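Local coordinates for protein tRNA (cytosine(38)-C(5))-methyltransferase (Schizosaccharomyces pombe, PDB 6FDF) that transfers a methyl group from S-adenosyl-L-methionine to carbon 5 of cytosine 38 in the anticodon loop of tRNA(Asp) and, less well, tRNA(Glu), at residues R10-E15 with A73-L78; Y170-L175 with I325-E330; S260-T265 with R273-L278. One frame throughout, in Å; residues are numbered along the deposited sequence. Where two conformers were deposited one is given.

Contact 1. Residues R10-E15 with A73-L78; sequences RLRVLE and AFDCKL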
ATOM      1  N   ARG A  10     -22.726  13.275  -3.341  1.00 53.95           N
ATOM      2  CA  ARG A  10     -21.342  12.877  -3.121  1.00 49.19           C
ATOM      3  C   ARG A  10     -21.269  11.388  -2.805  1.00 44.46           C
ATOM      4  O   ARG A  10     -22.249  10.788  -2.363  1.00 48.87           O
ATOM      5  CB  ARG A  10     -20.714  13.699  -1.998  1.00 44.36           C
ATOM      6  CG  ARG A  10     -20.576  15.179  -2.338  1.00 51.95           C
ATOM      7  CD  ARG A  10     -20.034  15.979  -1.169  1.00 53.59           C
ATOM      8  NE  ARG A  10     -18.658  15.617  -0.841  1.00 53.70           N
ATOM      9  CZ  ARG A  10     -17.591  16.102  -1.466  1.00 61.57           C
ATOM     10  NH1 ARG A  10     -17.738  16.963  -2.465  1.00 66.76           N
ATOM     11  NH2 ARG A  10     -16.375  15.722  -1.098  1.00 61.86           N
ATOM     12  N   LEU A  11     -20.096  10.802  -3.020  1.00 46.43           N
ATOM     13  CA  LEU A  11     -19.910   9.362  -2.894  1.00 39.79           C
ATOM     14  C   LEU A  11     -19.544   9.010  -1.457  1.00 38.47           C
ATOM     15  O   LEU A  11     -18.531   9.490  -0.934  1.00 39.02           O
ATOM     16  CB  LEU A  11     -18.824   8.883  -3.857  1.00 38.85           C
ATOM     17  CG  LEU A  11     -18.496   7.387  -3.866  1.00 35.85           C
ATOM     18  CD1 LEU A  11     -19.662   6.592  -4.423  1.00 37.46           C
ATOM     19  CD2 LEU A  11     -17.232   7.121  -4.666  1.00 37.64           C
ATOM     20  N   ARG A  12     -20.355   8.160  -0.826  1.00 38.12           N
ATOM     21  CA  ARG A  12     -20.048   7.670   0.514  1.00 33.29           C
ATOM     22  C   ARG A  12     -19.115   6.469   0.394  1.00 31.06           C
ATOM     23  O   ARG A  12     -19.441   5.492  -0.289  1.00 31.48           O
ATOM     24  CB  ARG A  12     -21.331   7.299   1.258  1.00 33.33           C
ATOM     25  CG  ARG A  12     -22.266   8.486   1.508  1.00 35.81           C
ATOM     26  CD  ARG A  12     -23.615   8.028   2.078  1.00 37.66           C
ATOM     27  NE  ARG A  12     -23.504   7.334   3.365  1.00 38.14           N
ATOM     28  CZ  ARG A  12     -23.425   7.945   4.547  1.00 42.41           C
ATOM     29  NH1 ARG A  12     -23.418   9.273   4.625  1.00 36.94           N
ATOM     30  NH2 ARG A  12     -23.344   7.227   5.661  1.00 42.24           N
ATOM     31  N   VAL A  13     -17.965   6.540   1.066  1.00 31.22           N
ATOM     32  CA  VAL A  13     -16.910   5.536   0.959  1.00 31.43           C
ATOM     33  C   VAL A  13     -16.658   4.906   2.321  1.00 28.69           C
ATOM     34  O   VAL A  13     -16.564   5.609   3.333  1.00 31.55           O
ATOM     35  CB  VAL A  13     -15.608   6.148   0.409  1.00 29.67           C
ATOM     36  CG1 VAL A  13     -14.548   5.059   0.226  1.00 30.95           C
ATOM     37  CG2 VAL A  13     -15.870   6.877  -0.894  1.00 29.15           C
ATOM     38  N   LEU A  14     -16.530   3.580   2.341  1.00 28.11           N
ATOM     39  CA  LEU A  14     -16.114   2.842   3.530  1.00 30.07           C
ATOM     40  C   LEU A  14     -14.693   2.343   3.298  1.00 28.63           C
ATOM     41  O   LEU A  14     -14.439   1.623   2.330  1.00 29.16           O
ATOM     42  CB  LEU A  14     -17.062   1.677   3.805  1.00 30.11           C
ATOM     43  CG  LEU A  14     -16.721   0.759   4.978  1.00 31.65           C
ATOM     44  CD1 LEU A  14     -16.790   1.527   6.298  1.00 32.05           C
ATOM     45  CD2 LEU A  14     -17.653  -0.442   4.987  1.00 33.76           C
ATOM     46  N   GLU A  15     -13.778   2.714   4.186  1.00 28.52           N
ATOM     47  CA  GLU A  15     -12.347   2.462   3.994  1.00 26.72           C
ATOM     48  C   GLU A  15     -11.910   1.412   5.019  1.00 28.66           C
ATOM     49  O   GLU A  15     -11.559   1.740   6.151  1.00 30.57           O
ATOM     50  CB  GLU A  15     -11.578   3.780   4.127  1.00 29.87           C
ATOM     51  CG  GLU A  15     -10.099   3.732   3.803  1.00 29.89           C
ATOM     52  CD  GLU A  15      -9.448   5.099   3.939  1.00 31.46           C
ATOM     53  OE1 GLU A  15      -8.223   5.198   3.707  1.00 30.67           O
ATOM     54  OE2 GLU A  15     -10.162   6.074   4.277  1.00 35.60           O
ATOM     55  N   ALA A  73     -25.747   0.565   8.237  1.00 36.96           N
ATOM     56  CA  ALA A  73     -25.613   1.887   8.838  1.00 36.02           C
ATOM     57  C   ALA A  73     -24.564   2.731   8.119  1.00 35.59           C
ATOM     58  O   ALA A  73     -24.754   3.941   7.942  1.00 35.32           O
ATOM     59  CB  ALA A  73     -25.268   1.750  10.320  1.00 38.81           C
ATOM     60  N   PHE A  74     -23.445   2.121   7.714  1.00 33.34           N
ATOM     61  CA  PHE A  74     -22.447   2.854   6.937  1.00 33.34           C
ATOM     62  C   PHE A  74     -23.040   3.383   5.637  1.00 36.01           C
ATOM     63  O   PHE A  74     -22.736   4.508   5.221  1.00 37.01           O
ATOM     64  CB  PHE A  74     -21.239   1.964   6.638  1.00 32.77           C
ATOM     65  CG  PHE A  74     -20.417   1.627   7.848  1.00 34.60           C
ATOM     66  CD1 PHE A  74     -20.159   2.585   8.817  1.00 40.71           C
ATOM     67  CD2 PHE A  74     -19.895   0.356   8.013  1.00 36.20           C
ATOM     68  CE1 PHE A  74     -19.402   2.279   9.936  1.00 45.22           C
ATOM     69  CE2 PHE A  74     -19.139   0.041   9.133  1.00 37.51           C
ATOM     70  CZ  PHE A  74     -18.892   1.003  10.093  1.00 41.22           C
ATOM     71  N   ASP A  75     -23.838   2.562   4.955  1.00 31.77           N
ATOM     72  CA  ASP A  75     -24.556   2.953   3.741  1.00 33.31           C
ATOM     73  C   ASP A  75     -23.609   3.558   2.699  1.00 34.66           C
ATOM     74  O   ASP A  75     -23.783   4.687   2.236  1.00 35.81           O
ATOM     75  CB  ASP A  75     -25.695   3.916   4.078  1.00 35.52           C
ATOM     76  CG  ASP A  75     -26.606   4.178   2.896  1.00 38.96           C
ATOM     77  OD1 ASP A  75     -26.859   3.234   2.117  1.00 41.35           O
ATOM     78  OD2 ASP A  75     -27.065   5.329   2.748  1.00 43.99           O
ATOM     79  N   CYS A  76     -22.591   2.786   2.333  1.00 31.49           N
ATOM     80  CA  CYS A  76     -21.535   3.261   1.449  1.00 33.20           C
ATOM     81  C   CYS A  76     -21.625   2.599   0.081  1.00 35.06           C
ATOM     82  O   CYS A  76     -21.904   1.400  -0.031  1.00 33.64           O
ATOM     83  CB  CYS A  76     -20.158   3.014   2.065  1.00 31.84           C
ATOM     84  SG  CYS A  76     -19.789   4.173   3.396  1.00 33.84           S
ATOM     85  N   LYS A  77     -21.385   3.394  -0.957  1.00 31.51           N
ATOM     86  CA  LYS A  77     -21.483   2.924  -2.328  1.00 31.94           C
ATOM     87  C   LYS A  77     -20.150   2.436  -2.877  1.00 31.42           C
ATOM     88  O   LYS A  77     -20.134   1.668  -3.848  1.00 31.34           O
ATOM     89  CB  LYS A  77     -22.047   4.053  -3.195  1.00 34.41           C
ATOM     90  CG  LYS A  77     -22.344   3.686  -4.633  1.00 42.26           C
ATOM     91  CD  LYS A  77     -23.047   4.840  -5.345  1.00 51.24           C
ATOM     92  CE  LYS A  77     -24.569   4.745  -5.234  1.00 58.04           C
ATOM     93  NZ  LYS A  77     -25.068   4.608  -3.838  1.00 61.17           N
ATOM     94  N   LEU A  78     -19.039   2.864  -2.285  1.00 29.57           N
ATOM     95  CA  LEU A  78     -17.718   2.324  -2.585  1.00 27.54           C
ATOM     96  C   LEU A  78     -17.136   1.748  -1.304  1.00 28.67           C
ATOM     97  O   LEU A  78     -17.130   2.423  -0.269  1.00 28.51           O
ATOM     98  CB  LEU A  78     -16.779   3.402  -3.147  1.00 30.65           C
ATOM     99  CG  LEU A  78     -15.291   3.025  -3.169  1.00 30.92           C
ATOM    100  CD1 LEU A  78     -15.033   1.871  -4.141  1.00 30.13           C
ATOM    101  CD2 LEU A  78     -14.411   4.218  -3.523  1.00 30.25           C
TER
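Leu-14 pushes its CD1 methyl onto one face of the Phe-74 ring. This is a CH-pi contact, with CD1 3.9 Å from the centroid of the Phe-74 ring and displaced toward its rim. Cys-76 SG fills the hollow at the peptide between Val-13 and Leu-14, 3.4 Å from Val-13 C, and also touches CB of Leu-14. Arg-12 reaches over the turn that follows helix 68-74. Its chain bends at chi3 (61°), which brings the edge of the guanidinium to two backbone carbonyls. NE bonds to Asp-75 O at 2.9 Å, and NH2 bonds to Phe-74 O at 2.8 Å. Both oxygens lie near the guanidinium plane, but each nitrogen stands above the plane of the carbonyl it meets. Asp-75 has positive phi, and there the chain leaves the helix.

Helix 68-74 leads through this turn into strand 78-81, which lies beside strand 11-16 in the parallel part of the Rossmann-like sheet of class I methyltransferases. Leu-14 N donates to Leu-78 O at 2.9 Å. Arg-12 O takes Lys-77 N at 2.9 Å and, weakly, Leu-78 N. On the sheet face carrying Val-13 and Leu-78, these two side chains lie alongside and point the same way, with helix 22-29 packed on both through Leu-27. Leu-11 straddles the neighbouring bumps: CD1 sits 3.7 Å from Lys-77 CB, and CD2 rests near Leu-78 CB.

Contact 2. Residues Y170-L175 with I325-E330; sequences YGLARL and ISLLLE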
ATOM      1  N   TYR A 170      -4.577  -6.284  -7.591  1.00 29.63           N
ATOM      2  CA  TYR A 170      -5.727  -5.403  -7.444  1.00 31.84           C
ATOM      3  C   TYR A 170      -6.960  -6.055  -8.042  1.00 30.25           C
ATOM      4  O   TYR A 170      -6.903  -6.617  -9.142  1.00 29.24           O
ATOM      5  CB  TYR A 170      -5.505  -4.056  -8.132  1.00 33.10           C
ATOM      6  CG  TYR A 170      -4.324  -3.294  -7.607  1.00 31.13           C
ATOM      7  CD1 TYR A 170      -4.462  -2.406  -6.554  1.00 31.17           C
ATOM      8  CD2 TYR A 170      -3.069  -3.433  -8.200  1.00 32.29           C
ATOM      9  CE1 TYR A 170      -3.379  -1.683  -6.088  1.00 33.16           C
ATOM     10  CE2 TYR A 170      -1.985  -2.724  -7.734  1.00 33.59           C
ATOM     11  CZ  TYR A 170      -2.146  -1.849  -6.680  1.00 33.11           C
ATOM     12  OH  TYR A 170      -1.068  -1.140  -6.207  1.00 33.56           O
ATOM     13  N   GLY A 171      -8.070  -5.976  -7.312  1.00 32.77           N
ATOM     14  CA  GLY A 171      -9.370  -6.354  -7.832  1.00 31.10           C
ATOM     15  C   GLY A 171     -10.294  -5.156  -7.868  1.00 29.29           C
ATOM     16  O   GLY A 171     -10.454  -4.465  -6.857  1.00 29.72           O
ATOM     17  N   LEU A 172     -10.861  -4.871  -9.035  1.00 29.37           N
ATOM     18  CA  LEU A 172     -11.815  -3.782  -9.224  1.00 28.92           C
ATOM     19  C   LEU A 172     -13.145  -4.401  -9.616  1.00 26.14           C
ATOM     20  O   LEU A 172     -13.211  -5.146 -10.599  1.00 30.41           O
ATOM     21  CB  LEU A 172     -11.341  -2.809 -10.310  1.00 30.40           C
ATOM     22  CG  LEU A 172     -10.298  -1.743  -9.956  1.00 32.16           C
ATOM     23  CD1 LEU A 172      -8.988  -2.361  -9.497  1.00 37.19           C
ATOM     24  CD2 LEU A 172     -10.062  -0.833 -11.151  1.00 32.82           C
ATOM     25  N   ALA A 173     -14.203  -4.090  -8.863  1.00 27.14           N
ATOM     26  CA  ALA A 173     -15.508  -4.708  -9.079  1.00 30.33           C
ATOM     27  C   ALA A 173     -16.575  -3.636  -9.234  1.00 28.92           C
ATOM     28  O   ALA A 173     -16.646  -2.712  -8.419  1.00 29.91           O
ATOM     29  CB  ALA A 173     -15.879  -5.649  -7.918  1.00 29.08           C
ATOM     30  N   ARG A 174     -17.392  -3.756 -10.283  1.00 30.29           N
ATOM     31  CA  ARG A 174     -18.563  -2.911 -10.488  1.00 30.73           C
ATOM     32  C   ARG A 174     -19.815  -3.772 -10.448  1.00 27.31           C
ATOM     33  O   ARG A 174     -19.907  -4.770 -11.172  1.00 32.69           O
ATOM     34  CB  ARG A 174     -18.514  -2.179 -11.835  1.00 32.97           C
ATOM     35  CG  ARG A 174     -17.361  -1.214 -12.021  1.00 32.88           C
ATOM     36  CD  ARG A 174     -17.347  -0.739 -13.455  1.00 32.65           C
ATOM     37  NE  ARG A 174     -16.373   0.323 -13.692  1.00 35.26           N
ATOM     38  CZ  ARG A 174     -15.998   0.723 -14.906  1.00 37.81           C
ATOM     39  NH1 ARG A 174     -15.092   1.687 -15.045  1.00 37.38           N
ATOM     40  NH2 ARG A 174     -16.519   0.148 -15.988  1.00 41.24           N
ATOM     41  N   LEU A 175     -20.782  -3.375  -9.622  1.00 29.96           N
ATOM     42  CA  LEU A 175     -22.063  -4.072  -9.562  1.00 31.78           C
ATOM     43  C   LEU A 175     -22.848  -3.888 -10.860  1.00 34.31           C
ATOM     44  O   LEU A 175     -22.958  -2.771 -11.379  1.00 35.36           O
ATOM     45  CB  LEU A 175     -22.872  -3.552  -8.376  1.00 31.07           C
ATOM     46  CG  LEU A 175     -24.215  -4.226  -8.099  1.00 31.85           C
ATOM     47  CD1 LEU A 175     -24.025  -5.660  -7.622  1.00 36.17           C
ATOM     48  CD2 LEU A 175     -24.974  -3.419  -7.064  1.00 32.90           C
ATOM     49  N   ILE A 325      -8.590   3.988  -8.965  1.00 28.93           N
ATOM     50  CA  ILE A 325      -9.840   4.581  -8.494  1.00 32.14           C
ATOM     51  C   ILE A 325     -10.515   5.354  -9.619  1.00 31.20           C
ATOM     52  O   ILE A 325     -11.732   5.257  -9.814  1.00 34.99           O
ATOM     53  CB  ILE A 325      -9.580   5.469  -7.263  1.00 33.27           C
ATOM     54  CG1 ILE A 325      -9.366   4.601  -6.025  1.00 32.02           C
ATOM     55  CG2 ILE A 325     -10.739   6.441  -7.033  1.00 34.82           C
ATOM     56  CD1 ILE A 325      -8.893   5.381  -4.813  1.00 39.33           C
ATOM     57  N   SER A 326      -9.737   6.146 -10.364  1.00 33.19           N
ATOM     58  CA  SER A 326     -10.277   6.887 -11.500  1.00 33.51           C
ATOM     59  C   SER A 326     -10.937   5.952 -12.506  1.00 39.29           C
ATOM     60  O   SER A 326     -12.044   6.220 -12.993  1.00 42.68           O
ATOM     61  CB  SER A 326      -9.162   7.684 -12.173  1.00 36.64           C
ATOM     62  OG  SER A 326      -8.643   8.660 -11.291  1.00 44.94           O
ATOM     63  N   LEU A 327     -10.260   4.853 -12.838  1.00 34.60           N
ATOM     64  CA  LEU A 327     -10.836   3.855 -13.735  1.00 38.67           C
ATOM     65  C   LEU A 327     -12.106   3.254 -13.148  1.00 31.18           C
ATOM     66  O   LEU A 327     -13.140   3.173 -13.819  1.00 36.16           O
ATOM     67  CB  LEU A 327      -9.813   2.759 -14.017  1.00 36.88           C
ATOM     68  CG  LEU A 327     -10.306   1.616 -14.902  1.00 40.20           C
ATOM     69  CD1 LEU A 327     -10.670   2.147 -16.284  1.00 42.84           C
ATOM     70  CD2 LEU A 327      -9.256   0.527 -14.999  1.00 39.07           C
ATOM     71  N   LEU A 328     -12.042   2.823 -11.888  1.00 31.37           N
ATOM     72  CA  LEU A 328     -13.166   2.125 -11.273  1.00 31.69           C
ATOM     73  C   LEU A 328     -14.444   2.956 -11.314  1.00 34.69           C
ATOM     74  O   LEU A 328     -15.522   2.437 -11.632  1.00 31.31           O
ATOM     75  CB  LEU A 328     -12.809   1.764  -9.832  1.00 29.18           C
ATOM     76  CG  LEU A 328     -13.851   1.031  -8.988  1.00 30.05           C
ATOM     77  CD1 LEU A 328     -14.236  -0.290  -9.631  1.00 30.49           C
ATOM     78  CD2 LEU A 328     -13.325   0.811  -7.559  1.00 30.38           C
ATOM     79  N   LEU A 329     -14.345   4.242 -10.988  1.00 31.15           N
ATOM     80  CA  LEU A 329     -15.519   5.077 -10.780  1.00 34.44           C
ATOM     81  C   LEU A 329     -15.969   5.828 -12.032  1.00 34.17           C
ATOM     82  O   LEU A 329     -16.811   6.724 -11.919  1.00 39.86           O
ATOM     83  CB  LEU A 329     -15.251   6.078  -9.653  1.00 32.02           C
ATOM     84  CG  LEU A 329     -14.852   5.458  -8.314  1.00 33.69           C
ATOM     85  CD1 LEU A 329     -14.481   6.553  -7.336  1.00 33.05           C
ATOM     86  CD2 LEU A 329     -15.984   4.594  -7.777  1.00 32.57           C
ATOM     87  N   GLU A 330     -15.434   5.499 -13.210  1.00 34.90           N
ATOM     88  CA  GLU A 330     -15.856   6.185 -14.433  1.00 36.17           C
ATOM     89  C   GLU A 330     -17.367   6.191 -14.661  1.00 40.96           C
ATOM     90  O   GLU A 330     -17.885   7.241 -15.081  1.00 42.76           O
ATOM     91  CB  GLU A 330     -15.140   5.594 -15.658  1.00 37.21           C
ATOM     92  CG  GLU A 330     -13.658   5.932 -15.691  1.00 41.85           C
ATOM     93  CD  GLU A 330     -12.983   5.568 -16.999  1.00 43.85           C
ATOM     94  OE1 GLU A 330     -13.541   4.765 -17.772  1.00 49.23           O
ATOM     95  OE2 GLU A 330     -11.882   6.097 -17.252  1.00 46.58           O
TER
HETATM   96  O   HOH W   1     -13.880   1.992 -17.606  1.00 43.20           O
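Leu-328, Arg-174 and Leu-172 make most of this contact. It packs the C-terminal end of helix 318-328 against strand 168-175, an antiparallel member of the mixed seven-stranded sheet in the Rossmann-like methyltransferase fold. Leu-328 holds its CG anti to the backbone N (chi1 180°), and its CD1 branch reaches the strand backbone. CD1 lies 3.6 Å from Ala-173 O. The same methyl touches Leu-172 CB and the CG of Arg-174.

Leu-172 points at the helix. Its CD2 meets Leu-328 CB at 4.0 Å and stands 4.2 Å from Leu-327 CD2. The side chains of Leu-172 and Leu-327 cross at about a right angle. Leu-324, one turn before Leu-328, also packs on Leu-172.

Arg-174 runs past Leu-328 in the opposite direction. Extended from CG to NE, the chain carries the guanidinium to the helix end, its edge toward the carbonyls. NE donates to Leu-328 O at 3.1 Å, with that oxygen slightly out of the guanidinium plane. NH1 donates to Leu-327 O at 2.7 Å, less straight at 137°. The positive group probably suits the negative end of the helix dipole. Trp-181 and Phe-177 add cation-pi contacts to Arg-174. Glu-330 is joined through one water, which accepts from Arg-174 NH1 at 2.8 Å and donates to Glu-330 OE1 at 2.8 Å.

Contact 3. Residues S260-T265 with R273-L278; sequences SDHENT and RMALQL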
ATOM      1  N   SER A 260      28.241   8.253  -1.168  1.00 42.14           N
ATOM      2  CA  SER A 260      29.540   8.568  -1.741  1.00 41.68           C
ATOM      3  C   SER A 260      29.475   8.523  -3.270  1.00 40.85           C
ATOM      4  O   SER A 260      28.506   8.052  -3.868  1.00 44.27           O
ATOM      5  CB  SER A 260      30.598   7.602  -1.211  1.00 43.69           C
ATOM      6  OG  SER A 260      30.482   6.341  -1.850  1.00 45.41           O
ATOM      7  N   ASP A 261      30.539   9.014  -3.903  0.59 46.78           N
ATOM      8  CA  ASP A 261      30.584   9.144  -5.353  0.59 47.84           C
ATOM      9  C   ASP A 261      31.248   7.961  -6.047  0.59 49.88           C
ATOM     10  O   ASP A 261      31.428   8.010  -7.269  0.59 50.15           O
ATOM     11  CB  ASP A 261      31.309  10.436  -5.746  0.59 52.61           C
ATOM     12  CG  ASP A 261      32.755  10.450  -5.299  0.59 57.34           C
ATOM     13  OD1 ASP A 261      33.030  10.034  -4.154  0.59 62.02           O
ATOM     14  OD2 ASP A 261      33.619  10.881  -6.091  0.59 61.65           O
ATOM     15  N   HIS A 262      31.629   6.918  -5.307  1.00 46.85           N
ATOM     16  CA  HIS A 262      32.311   5.776  -5.911  1.00 50.66           C
ATOM     17  C   HIS A 262      31.482   5.197  -7.052  1.00 50.28           C
ATOM     18  O   HIS A 262      30.302   4.884  -6.881  1.00 49.14           O
ATOM     19  CB  HIS A 262      32.583   4.693  -4.864  1.00 52.51           C
ATOM     20  CG  HIS A 262      33.467   5.137  -3.740  1.00 44.55           C
ATOM     21  ND1 HIS A 262      32.977   5.724  -2.594  1.00 44.88           N
ATOM     22  CD2 HIS A 262      34.811   5.075  -3.584  1.00 47.51           C
ATOM     23  CE1 HIS A 262      33.979   6.007  -1.782  1.00 41.61           C
ATOM     24  NE2 HIS A 262      35.104   5.621  -2.359  1.00 47.41           N
ATOM     25  N   GLU A 263      32.104   5.068  -8.227  0.59 48.96           N
ATOM     26  CA  GLU A 263      31.402   4.484  -9.364  0.59 56.28           C
ATOM     27  C   GLU A 263      31.287   2.969  -9.237  0.59 57.87           C
ATOM     28  O   GLU A 263      30.254   2.391  -9.598  0.59 59.45           O
ATOM     29  CB  GLU A 263      32.105   4.863 -10.669  0.59 62.54           C
ATOM     30  CG  GLU A 263      32.206   6.363 -10.905  0.59 65.09           C
ATOM     31  CD  GLU A 263      32.870   6.707 -12.226  0.59 71.75           C
ATOM     32  OE1 GLU A 263      32.763   5.903 -13.175  0.59 77.41           O
ATOM     33  OE2 GLU A 263      33.501   7.782 -12.314  0.59 73.89           O
ATOM     34  N   ASN A 264      32.321   2.313  -8.711  1.00 52.61           N
ATOM     35  CA  ASN A 264      32.371   0.852  -8.635  1.00 53.38           C
ATOM     36  C   ASN A 264      32.033   0.467  -7.195  1.00 51.86           C
ATOM     37  O   ASN A 264      32.911   0.366  -6.336  1.00 49.25           O
ATOM     38  CB  ASN A 264      33.736   0.311  -9.063  1.00 60.81           C
ATOM     39  CG  ASN A 264      33.731  -1.197  -9.273  1.00 61.30           C
ATOM     40  OD1 ASN A 264      32.961  -1.927  -8.645  1.00 58.22           O
ATOM     41  ND2 ASN A 264      34.601  -1.671 -10.161  1.00 65.33           N
ATOM     42  N   THR A 265      30.740   0.244  -6.948  1.00 49.28           N
ATOM     43  CA  THR A 265      30.259   0.040  -5.583  1.00 48.58           C
ATOM     44  C   THR A 265      30.787  -1.266  -5.002  1.00 48.34           C
ATOM     45  O   THR A 265      31.260  -1.294  -3.858  1.00 43.56           O
ATOM     46  CB  THR A 265      28.732   0.061  -5.565  1.00 45.91           C
ATOM     47  OG1 THR A 265      28.270   1.353  -5.977  1.00 46.76           O
ATOM     48  CG2 THR A 265      28.185  -0.249  -4.161  1.00 42.45           C
ATOM     49  N   ARG A 273      33.777  -0.725   3.217  1.00 41.27           N
ATOM     50  CA  ARG A 273      32.343  -0.560   3.018  1.00 37.59           C
ATOM     51  C   ARG A 273      31.785   0.645   3.764  1.00 36.15           C
ATOM     52  O   ARG A 273      30.716   1.144   3.398  1.00 39.82           O
ATOM     53  CB  ARG A 273      31.600  -1.834   3.436  1.00 39.18           C
ATOM     54  CG  ARG A 273      31.796  -2.226   4.896  1.00 45.99           C
ATOM     55  CD  ARG A 273      31.459  -3.689   5.128  1.00 41.53           C
ATOM     56  NE  ARG A 273      32.458  -4.568   4.526  1.00 42.97           N
ATOM     57  CZ  ARG A 273      32.321  -5.884   4.397  1.00 47.67           C
ATOM     58  NH1 ARG A 273      31.223  -6.493   4.826  1.00 43.58           N
ATOM     59  NH2 ARG A 273      33.287  -6.597   3.833  1.00 52.48           N
ATOM     60  N   MET A 274      32.479   1.136   4.792  1.00 41.70           N
ATOM     61  CA  MET A 274      31.991   2.324   5.482  1.00 44.45           C
ATOM     62  C   MET A 274      32.216   3.594   4.672  1.00 42.55           C
ATOM     63  O   MET A 274      31.530   4.594   4.908  1.00 42.74           O
ATOM     64  CB  MET A 274      32.651   2.456   6.857  1.00 46.80           C
ATOM     65  CG  MET A 274      32.370   1.289   7.787  1.00 43.70           C
ATOM     66  SD  MET A 274      30.617   0.890   7.855  1.00 48.09           S
ATOM     67  CE  MET A 274      29.998   2.302   8.764  1.00 40.29           C
ATOM     68  N   ALA A 275      33.152   3.579   3.723  1.00 38.77           N
ATOM     69  CA  ALA A 275      33.415   4.755   2.903  1.00 43.21           C
ATOM     70  C   ALA A 275      32.348   4.982   1.841  1.00 41.07           C
ATOM     71  O   ALA A 275      32.354   6.032   1.189  1.00 43.57           O
ATOM     72  CB  ALA A 275      34.785   4.633   2.233  1.00 48.79           C
ATOM     73  N   LEU A 276      31.438   4.027   1.655  1.00 37.73           N
ATOM     74  CA  LEU A 276      30.310   4.210   0.755  1.00 37.42           C
ATOM     75  C   LEU A 276      29.250   5.138   1.326  1.00 39.36           C
ATOM     76  O   LEU A 276      28.349   5.541   0.580  1.00 38.78           O
ATOM     77  CB  LEU A 276      29.672   2.860   0.427  1.00 38.28           C
ATOM     78  CG  LEU A 276      30.509   1.955  -0.476  1.00 41.72           C
ATOM     79  CD1 LEU A 276      29.924   0.549  -0.505  1.00 42.33           C
ATOM     80  CD2 LEU A 276      30.597   2.543  -1.879  1.00 40.04           C
ATOM     81  N   GLN A 277      29.332   5.475   2.615  1.00 36.04           N
ATOM     82  CA  GLN A 277      28.377   6.381   3.256  1.00 37.56           C
ATOM     83  C   GLN A 277      26.949   5.900   3.022  1.00 36.21           C
ATOM     84  O   GLN A 277      26.089   6.630   2.522  1.00 36.28           O
ATOM     85  CB  GLN A 277      28.564   7.817   2.761  1.00 38.67           C
ATOM     86  CG  GLN A 277      29.981   8.346   2.888  1.00 43.29           C
ATOM     87  CD  GLN A 277      30.109   9.771   2.381  1.00 56.46           C
ATOM     88  OE1 GLN A 277      30.891  10.051   1.474  1.00 70.95           O
ATOM     89  NE2 GLN A 277      29.331  10.678   2.959  1.00 58.78           N
ATOM     90  N   LEU A 278      26.702   4.645   3.392  1.00 33.63           N
ATOM     91  CA  LEU A 278      25.404   4.023   3.179  1.00 32.61           C
ATOM     92  C   LEU A 278      24.443   4.436   4.283  1.00 34.27           C
ATOM     93  O   LEU A 278      24.786   4.372   5.469  1.00 32.67           O
ATOM     94  CB  LEU A 278      25.552   2.502   3.158  1.00 33.32           C
ATOM     95  CG  LEU A 278      26.437   1.961   2.036  1.00 33.56           C
ATOM     96  CD1 LEU A 278      26.957   0.569   2.381  1.00 36.02           C
ATOM     97  CD2 LEU A 278      25.657   1.925   0.740  1.00 36.01           C
TER
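Leu-276 O is approached by two groups of Ser-260. The backbone N donates to it at 3.2 Å, fairly straight at 160°, from well above the carbonyl plane. Ser-260 OG lies 3.3 Å from the same Leu-276 O, a weak bond that is not settled because OG also meets His-262. OG and His-262 ND1 are only 2.7 Å apart, and either could be the donor. This bond lies in the plane of the imidazole. With chi1 at 76°, Ser-260 OG sits between its own backbone N and carbonyl carbon, where it can meet both the ring and Leu-276 O.

The imidazole also turns an edge to the other segment. Its CE1 comes 3.4 Å from Ala-275 O, near the ring plane. The same Ala-275 O lies 3.4 Å from Ser-260 CB. Leu-276 sends its two methyls different ways. CD2 lies by Ser-260 OG and 4.0 Å from His-262 ND1, while CD1 meets Thr-265 CG2 at 4.1 Å. A leucine in place of His-262 would probably leave Ser-260 OG without its ring partner and free to turn, and Ala-275 O without the CE1 edge. Gln-277 OE1 lies 3.6 Å from Ser-260 CB.

The segments lie at the start and just past the end of helix 265-272, which connects strands 256-258 and 278-279, antiparallel neighbours in the small three-stranded sheet. Asn-264 is the N-cap, with OD1 accepting from Glu-267 N. Thr-265 OG1 bonds to Gln-258 OE1. Gln-258 NE2 also holds the carbonyls of Ser-260 and His-262. Entry and exit of the helix are thus tied by the Ser-260 N to Leu-276 O bond, next to a backbone bond of Gln-277 to Met-259, and the imidazole holds the serine hydroxyl beside them.

Contacts 1 and 2 adjoin on the same seven-stranded sheet, with centres 14 Å apart. Leu-11 CD2 packs on Leu-329 CD1 at 3.9 Å, and Leu-78 CD1 on Leu-328 CD2 at 4.0 Å. The end of helix 318-328 and the residue after it thus pack on contact 1. Neither contact forms the cofactor site: the side chains of Leu-14 and Leu-172 are about 11 and 14 Å from the bound S-adenosyl-L-homocysteine. Contact 3 is remote, on the opposite side of the chain's centre, by the small sheet. Its centre lies 51 Å from that of contact 1 and 45 Å from that of contact 2. In sequence it falls between the two segments of contact 2.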